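Local coordinates for pesticidal crystal protein CRY4AA (PDB 2C9K), which kills mosquito larvae by binding to midgut epithelial cells and promoting their colloid-osmotic lysis, here as the functional toxin fragment of a larger protoxin, at residues Leu25-Phe30 against Thr83-Leu88; Asn99-Arg104 against Val158-Tyr163. All blocks are in the same frame, centred on the assembly; numbering follows the deposited sequence.

Contact 1 (Leu25-Phe30 against Thr83-Leu88); sequences LALIGF and TYHNHL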
loop_
_atom_site.group_PDB
_atom_site.type_symbol
_atom_site.label_atom_id
_atom_site.label_comp_id
_atom_site.label_asym_id
_atom_site.label_seq_id
_atom_site.Cartn_x
_atom_site.Cartn_y
_atom_site.Cartn_z
ATOM N N LEU A 25 21.046 -1.773 2.215
ATOM C CA LEU A 25 20.305 -1.027 1.201
ATOM C C LEU A 25 20.819 0.400 1.058
ATOM O O LEU A 25 20.186 1.227 0.403
ATOM C CB LEU A 25 18.808 -0.986 1.552
ATOM C CG LEU A 25 17.940 -2.248 1.484
ATOM C CD1 LEU A 25 18.419 -3.287 2.485
ATOM C CD2 LEU A 25 16.494 -1.866 1.771
ATOM N N ALA A 26 21.964 0.685 1.672
ATOM C CA ALA A 26 22.558 2.020 1.623
ATOM C C ALA A 26 23.259 2.328 0.297
ATOM O O ALA A 26 22.796 3.160 -0.479
ATOM C CB ALA A 26 23.534 2.194 2.783
ATOM N N LEU A 27 24.373 1.649 0.044
ATOM C CA LEU A 27 25.157 1.852 -1.172
ATOM C C LEU A 27 24.352 1.983 -2.471
ATOM O O LEU A 27 24.695 2.779 -3.345
ATOM C CB LEU A 27 26.165 0.712 -1.325
ATOM C CG LEU A 27 27.071 0.755 -2.556
ATOM C CD1 LEU A 27 28.042 1.929 -2.454
ATOM C CD2 LEU A 27 27.822 -0.557 -2.665
ATOM N N ILE A 28 23.290 1.198 -2.598
ATOM C CA ILE A 28 22.469 1.218 -3.800
ATOM C C ILE A 28 21.171 1.991 -3.620
ATOM O O ILE A 28 20.872 2.895 -4.401
ATOM C CB ILE A 28 22.136 -0.215 -4.252
ATOM C CG1 ILE A 28 23.435 -0.970 -4.540
ATOM C CG2 ILE A 28 21.215 -0.188 -5.464
ATOM C CD1 ILE A 28 24.398 -0.222 -5.447
ATOM N N GLY A 29 20.396 1.621 -2.604
ATOM C CA GLY A 29 19.143 2.308 -2.339
ATOM C C GLY A 29 19.364 3.806 -2.227
ATOM O O GLY A 29 18.514 4.600 -2.626
ATOM N N PHE A 30 20.511 4.198 -1.681
ATOM C CA PHE A 30 20.830 5.607 -1.544
ATOM C C PHE A 30 21.103 6.216 -2.901
ATOM O O PHE A 30 20.766 7.371 -3.144
ATOM C CB PHE A 30 22.041 5.792 -0.642
ATOM C CG PHE A 30 21.696 5.892 0.808
ATOM C CD1 PHE A 30 22.508 5.311 1.769
ATOM C CD2 PHE A 30 20.567 6.597 1.219
ATOM C CE1 PHE A 30 22.203 5.431 3.118
ATOM C CE2 PHE A 30 20.252 6.725 2.566
ATOM C CZ PHE A 30 21.069 6.143 3.520
ATOM N N THR A 83 28.010 12.107 2.756
ATOM C CA THR A 83 29.316 11.737 3.294
ATOM C C THR A 83 29.318 10.260 3.680
ATOM O O THR A 83 30.246 9.520 3.353
ATOM C CB THR A 83 29.667 12.580 4.537
ATOM O OG1 THR A 83 29.666 13.972 4.190
ATOM C CG2 THR A 83 31.038 12.198 5.068
ATOM N N TYR A 84 28.274 9.842 4.385
ATOM C CA TYR A 84 28.138 8.454 4.803
ATOM C C TYR A 84 28.149 7.552 3.575
ATOM O O TYR A 84 28.834 6.527 3.542
ATOM C CB TYR A 84 26.817 8.254 5.544
ATOM C CG TYR A 84 26.410 6.803 5.671
ATOM C CD1 TYR A 84 26.937 5.999 6.672
ATOM C CD2 TYR A 84 25.520 6.227 4.762
ATOM C CE1 TYR A 84 26.594 4.663 6.772
ATOM C CE2 TYR A 84 25.173 4.889 4.852
ATOM C CZ TYR A 84 25.713 4.114 5.860
ATOM O OH TYR A 84 25.379 2.789 5.964
ATOM N N HIS A 85 27.369 7.943 2.572
ATOM C CA HIS A 85 27.264 7.177 1.341
ATOM C C HIS A 85 28.610 7.002 0.642
ATOM O O HIS A 85 28.892 5.935 0.100
ATOM C CB HIS A 85 26.268 7.847 0.391
ATOM C CG HIS A 85 26.041 7.089 -0.879
ATOM N ND1 HIS A 85 25.665 5.764 -0.896
ATOM C CD2 HIS A 85 26.113 7.478 -2.173
ATOM C CE1 HIS A 85 25.514 5.368 -2.147
ATOM N NE2 HIS A 85 25.778 6.389 -2.942
ATOM N N ASN A 86 29.437 8.045 0.659
ATOM C CA ASN A 86 30.748 7.981 0.015
ATOM C C ASN A 86 31.691 7.024 0.733
ATOM O O ASN A 86 32.211 6.092 0.123
ATOM C CB ASN A 86 31.395 9.370 -0.058
ATOM C CG ASN A 86 30.668 10.304 -1.005
ATOM O OD1 ASN A 86 30.220 9.898 -2.077
ATOM N ND2 ASN A 86 30.564 11.568 -0.621
ATOM N N HIS A 87 31.907 7.253 2.025
ATOM C CA HIS A 87 32.794 6.399 2.809
ATOM C C HIS A 87 32.421 4.927 2.661
ATOM O O HIS A 87 33.280 4.041 2.724
ATOM C CB HIS A 87 32.745 6.809 4.281
ATOM C CG HIS A 87 33.170 8.224 4.522
ATOM N ND1 HIS A 87 34.385 8.716 4.096
ATOM C CD2 HIS A 87 32.541 9.253 5.133
ATOM C CE1 HIS A 87 34.486 9.989 4.437
ATOM N NE2 HIS A 87 33.380 10.340 5.067
ATOM N N LEU A 88 31.134 4.677 2.462
ATOM C CA LEU A 88 30.638 3.321 2.294
ATOM C C LEU A 88 31.101 2.825 0.933
ATOM O O LEU A 88 31.747 1.785 0.826
ATOM C CB LEU A 88 29.112 3.310 2.377
ATOM C CG LEU A 88 28.424 1.944 2.378
ATOM C CD1 LEU A 88 29.090 1.009 3.380
ATOM C CD2 LEU A 88 26.957 2.141 2.716
#
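In the helical N-terminal domain of the delta-endotoxin, the turn leading into helix 29-37, together with Phe-30 at the start of that helix, packs against one side of helix 77-89, with Ala-26, Leu-27 and Phe-30 meeting Tyr-84, His-85 and Leu-88. His-85 has CG anti to its backbone N (chi1 -177°), which brings its ring to Leu-27 and Phe-30. CB of Ala-26 lies 3.4 Å from CD2 of Leu-88 and also near the plane of the Tyr-84 ring, at the edge beside CE2 and OH. Phe-30 reaches the same tyrosine through CE1, 3.5 Å from Tyr-84 CE2; the rings meet at their edges, planes at 79°, and do not overlap. Phe-30 CB sits over a face of the His-85 imidazole, 4.0 Å from its centroid, in a CH-pi contact. The Leu-27 carbonyl oxygen approaches the edge of that imidazole near CE1. Tyr-84 OH is hydrogen-bonded to Gln-156 OE1 of helix 140-164, and Phe-30 also touches Leu-149 there, so a third helix closes over the pair. The result is an aromatic cluster within the alpha-helical bundle characteristic of the pore-forming domain of three-domain Cry toxins.

Contact 2 (Asn99-Arg104 against Val158-Tyr163); sequences NTQDVR and VKFEAY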
loop_
_atom_site.group_PDB
_atom_site.type_symbol
_atom_site.label_atom_id
_atom_site.label_comp_id
_atom_site.label_asym_id
_atom_site.label_seq_id
_atom_site.Cartn_x
_atom_site.Cartn_y
_atom_site.Cartn_z
ATOM N N ASN A 99 41.393 1.750 7.619
ATOM C CA ASN A 99 41.108 3.156 7.886
ATOM C C ASN A 99 39.797 3.563 7.230
ATOM O O ASN A 99 38.863 3.988 7.910
ATOM C CB ASN A 99 42.239 4.046 7.378
ATOM C CG ASN A 99 42.102 5.476 7.856
ATOM O OD1 ASN A 99 42.100 5.742 9.061
ATOM N ND2 ASN A 99 41.982 6.407 6.915
ATOM N N THR A 100 39.730 3.440 5.907
ATOM C CA THR A 100 38.506 3.775 5.185
ATOM C C THR A 100 37.486 2.689 5.536
ATOM O O THR A 100 36.359 2.675 5.035
ATOM C CB THR A 100 38.726 3.806 3.643
ATOM O OG1 THR A 100 39.079 2.499 3.177
ATOM C CG2 THR A 100 39.833 4.786 3.277
ATOM N N GLN A 101 37.915 1.783 6.409
ATOM C CA GLN A 101 37.099 0.678 6.886
ATOM C C GLN A 101 36.483 1.135 8.194
ATOM O O GLN A 101 35.602 0.486 8.743
ATOM C CB GLN A 101 37.984 -0.547 7.119
ATOM C CG GLN A 101 37.266 -1.873 7.316
ATOM C CD GLN A 101 36.511 -1.952 8.617
ATOM O OE1 GLN A 101 36.950 -1.421 9.635
ATOM N NE2 GLN A 101 35.371 -2.634 8.597
ATOM N N ASP A 102 36.965 2.268 8.691
ATOM C CA ASP A 102 36.455 2.820 9.933
ATOM C C ASP A 102 35.171 3.584 9.643
ATOM O O ASP A 102 35.031 4.748 10.023
ATOM C CB ASP A 102 37.479 3.758 10.566
ATOM C CG ASP A 102 37.533 3.622 12.075
ATOM O OD1 ASP A 102 38.067 4.531 12.750
ATOM O OD2 ASP A 102 37.049 2.595 12.588
ATOM N N VAL A 103 34.251 2.915 8.947
ATOM C CA VAL A 103 32.951 3.476 8.587
ATOM C C VAL A 103 32.117 3.609 9.853
ATOM O O VAL A 103 31.178 4.403 9.920
ATOM C CB VAL A 103 32.195 2.546 7.616
ATOM C CG1 VAL A 103 30.809 3.092 7.340
ATOM C CG2 VAL A 103 32.975 2.396 6.325
ATOM N N ARG A 104 32.477 2.815 10.855
ATOM C CA ARG A 104 31.786 2.811 12.133
ATOM C C ARG A 104 31.650 4.200 12.753
ATOM O O ARG A 104 30.724 4.453 13.529
ATOM C CB ARG A 104 32.499 1.856 13.097
ATOM C CG ARG A 104 32.358 0.401 12.674
ATOM C CD ARG A 104 32.906 -0.583 13.690
ATOM N NE ARG A 104 34.354 -0.723 13.600
ATOM C CZ ARG A 104 35.019 -1.789 14.031
ATOM N NH1 ARG A 104 34.359 -2.801 14.578
ATOM N NH2 ARG A 104 36.340 -1.848 13.909
ATOM N N VAL A 158 23.939 -2.735 11.451
ATOM C CA VAL A 158 23.822 -4.066 12.018
ATOM C C VAL A 158 24.472 -5.086 11.095
ATOM O O VAL A 158 25.253 -5.921 11.535
ATOM C CB VAL A 158 22.354 -4.446 12.237
ATOM C CG1 VAL A 158 22.242 -5.916 12.574
ATOM C CG2 VAL A 158 21.776 -3.616 13.365
ATOM N N LYS A 159 24.149 -5.012 9.810
ATOM C CA LYS A 159 24.712 -5.936 8.829
ATOM C C LYS A 159 26.222 -5.774 8.750
ATOM O O LYS A 159 26.961 -6.756 8.773
ATOM C CB LYS A 159 24.113 -5.686 7.442
ATOM C CG LYS A 159 22.640 -6.028 7.311
ATOM C CD LYS A 159 22.178 -5.762 5.885
ATOM C CE LYS A 159 20.693 -6.013 5.697
ATOM N NZ LYS A 159 20.279 -5.621 4.321
ATOM N N PHE A 160 26.658 -4.522 8.646
ATOM C CA PHE A 160 28.071 -4.183 8.550
ATOM C C PHE A 160 28.898 -4.824 9.666
ATOM O O PHE A 160 29.970 -5.388 9.424
ATOM C CB PHE A 160 28.238 -2.663 8.603
ATOM C CG PHE A 160 29.653 -2.207 8.430
ATOM C CD1 PHE A 160 30.290 -2.332 7.202
ATOM C CD2 PHE A 160 30.365 -1.686 9.507
ATOM C CE1 PHE A 160 31.614 -1.950 7.045
ATOM C CE2 PHE A 160 31.693 -1.299 9.362
ATOM C CZ PHE A 160 32.320 -1.433 8.128
ATOM N N GLU A 161 28.392 -4.739 10.888
ATOM C CA GLU A 161 29.083 -5.288 12.040
ATOM C C GLU A 161 29.083 -6.817 12.087
ATOM O O GLU A 161 30.117 -7.428 12.346
ATOM C CB GLU A 161 28.476 -4.709 13.321
ATOM C CG GLU A 161 29.498 -4.033 14.238
ATOM C CD GLU A 161 30.268 -2.902 13.556
ATOM O OE1 GLU A 161 30.007 -1.716 13.871
ATOM O OE2 GLU A 161 31.134 -3.205 12.703
ATOM N N ALA A 162 27.938 -7.441 11.836
ATOM C CA ALA A 162 27.856 -8.900 11.865
ATOM C C ALA A 162 28.804 -9.508 10.837
ATOM O O ALA A 162 29.204 -10.667 10.943
ATOM C CB ALA A 162 26.432 -9.350 11.587
ATOM N N TYR A 163 29.154 -8.707 9.842
ATOM C CA TYR A 163 30.044 -9.125 8.768
ATOM C C TYR A 163 31.496 -9.101 9.242
ATOM O O TYR A 163 32.324 -9.896 8.789
ATOM C CB TYR A 163 29.863 -8.184 7.576
ATOM C CG TYR A 163 30.857 -8.366 6.452
ATOM C CD1 TYR A 163 30.829 -9.499 5.641
ATOM C CD2 TYR A 163 31.815 -7.387 6.183
ATOM C CE1 TYR A 163 31.726 -9.649 4.590
ATOM C CE2 TYR A 163 32.714 -7.530 5.136
ATOM C CZ TYR A 163 32.665 -8.661 4.343
ATOM O OH TYR A 163 33.553 -8.796 3.301
#
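Phe-160, on helix 140-164, points its ring at the turn 99-102 and the first residues of helix 103-123, where it meets Gln-101, Val-103 and Arg-104. Its CG is anti to the backbone N (chi1 -177°), which points the ring toward the 99-104 segment, CZ foremost. Gln-101 folds back through a bend at chi2 (-69°), bringing NE2 to 3.3 Å from Phe-160 CZ; amide and ring planes are nearly parallel, 12° apart, but the approach is oblique. The backbone O of Gln-101 lies in the ring plane at the edge, 3.9 Å from CZ. Val-103 adds an apolar touch, CB to CZ of Phe-160 at 4.0 Å. Arg-104 brings its aliphatic part to the same ring, CG lying at the edge 3.8 Å from Phe-160 CE2, before the chain bends at chi3. Glu-161 bends at chi2 and sets its carboxylate across the arginine chain, OE1 3.1 Å from Arg-104 CD. The charged ends form no more than a long salt bridge, Arg-104 NH1 to Glu-161 OE2 at 3.8 Å. Trp-91 meets the Phe-160 ring edge-to-face and also touches Gln-101, while Leu-164 touches both Gln-101 and Arg-104, so the start of helix 103-123 is seated against the C-terminal end of helix 140-164.

How the contacts relate
Both contacts lie in the helical N-terminal domain, on the same side of the chain's centre and with their own centres about 12 Å apart. Along the chain they come in series: contact 1 closes at Leu-88 before contact 2 opens at Asn-99. Helices 77-89 and 103-123 are consecutive, and His-87 O meets Val-103 CG2 where the two contacts adjoin. The contacts also touch where Leu-25 CD1 packs on Lys-159 NZ, 3.5 Å away, joining the turn before helix 29-37 to helix 140-164. That last helix therefore borders contact 1 and supplies one segment of contact 2, tying sequence-distant helices into one bundle, the domain thought to insert into the membrane and form the pore in three-domain Cry toxins.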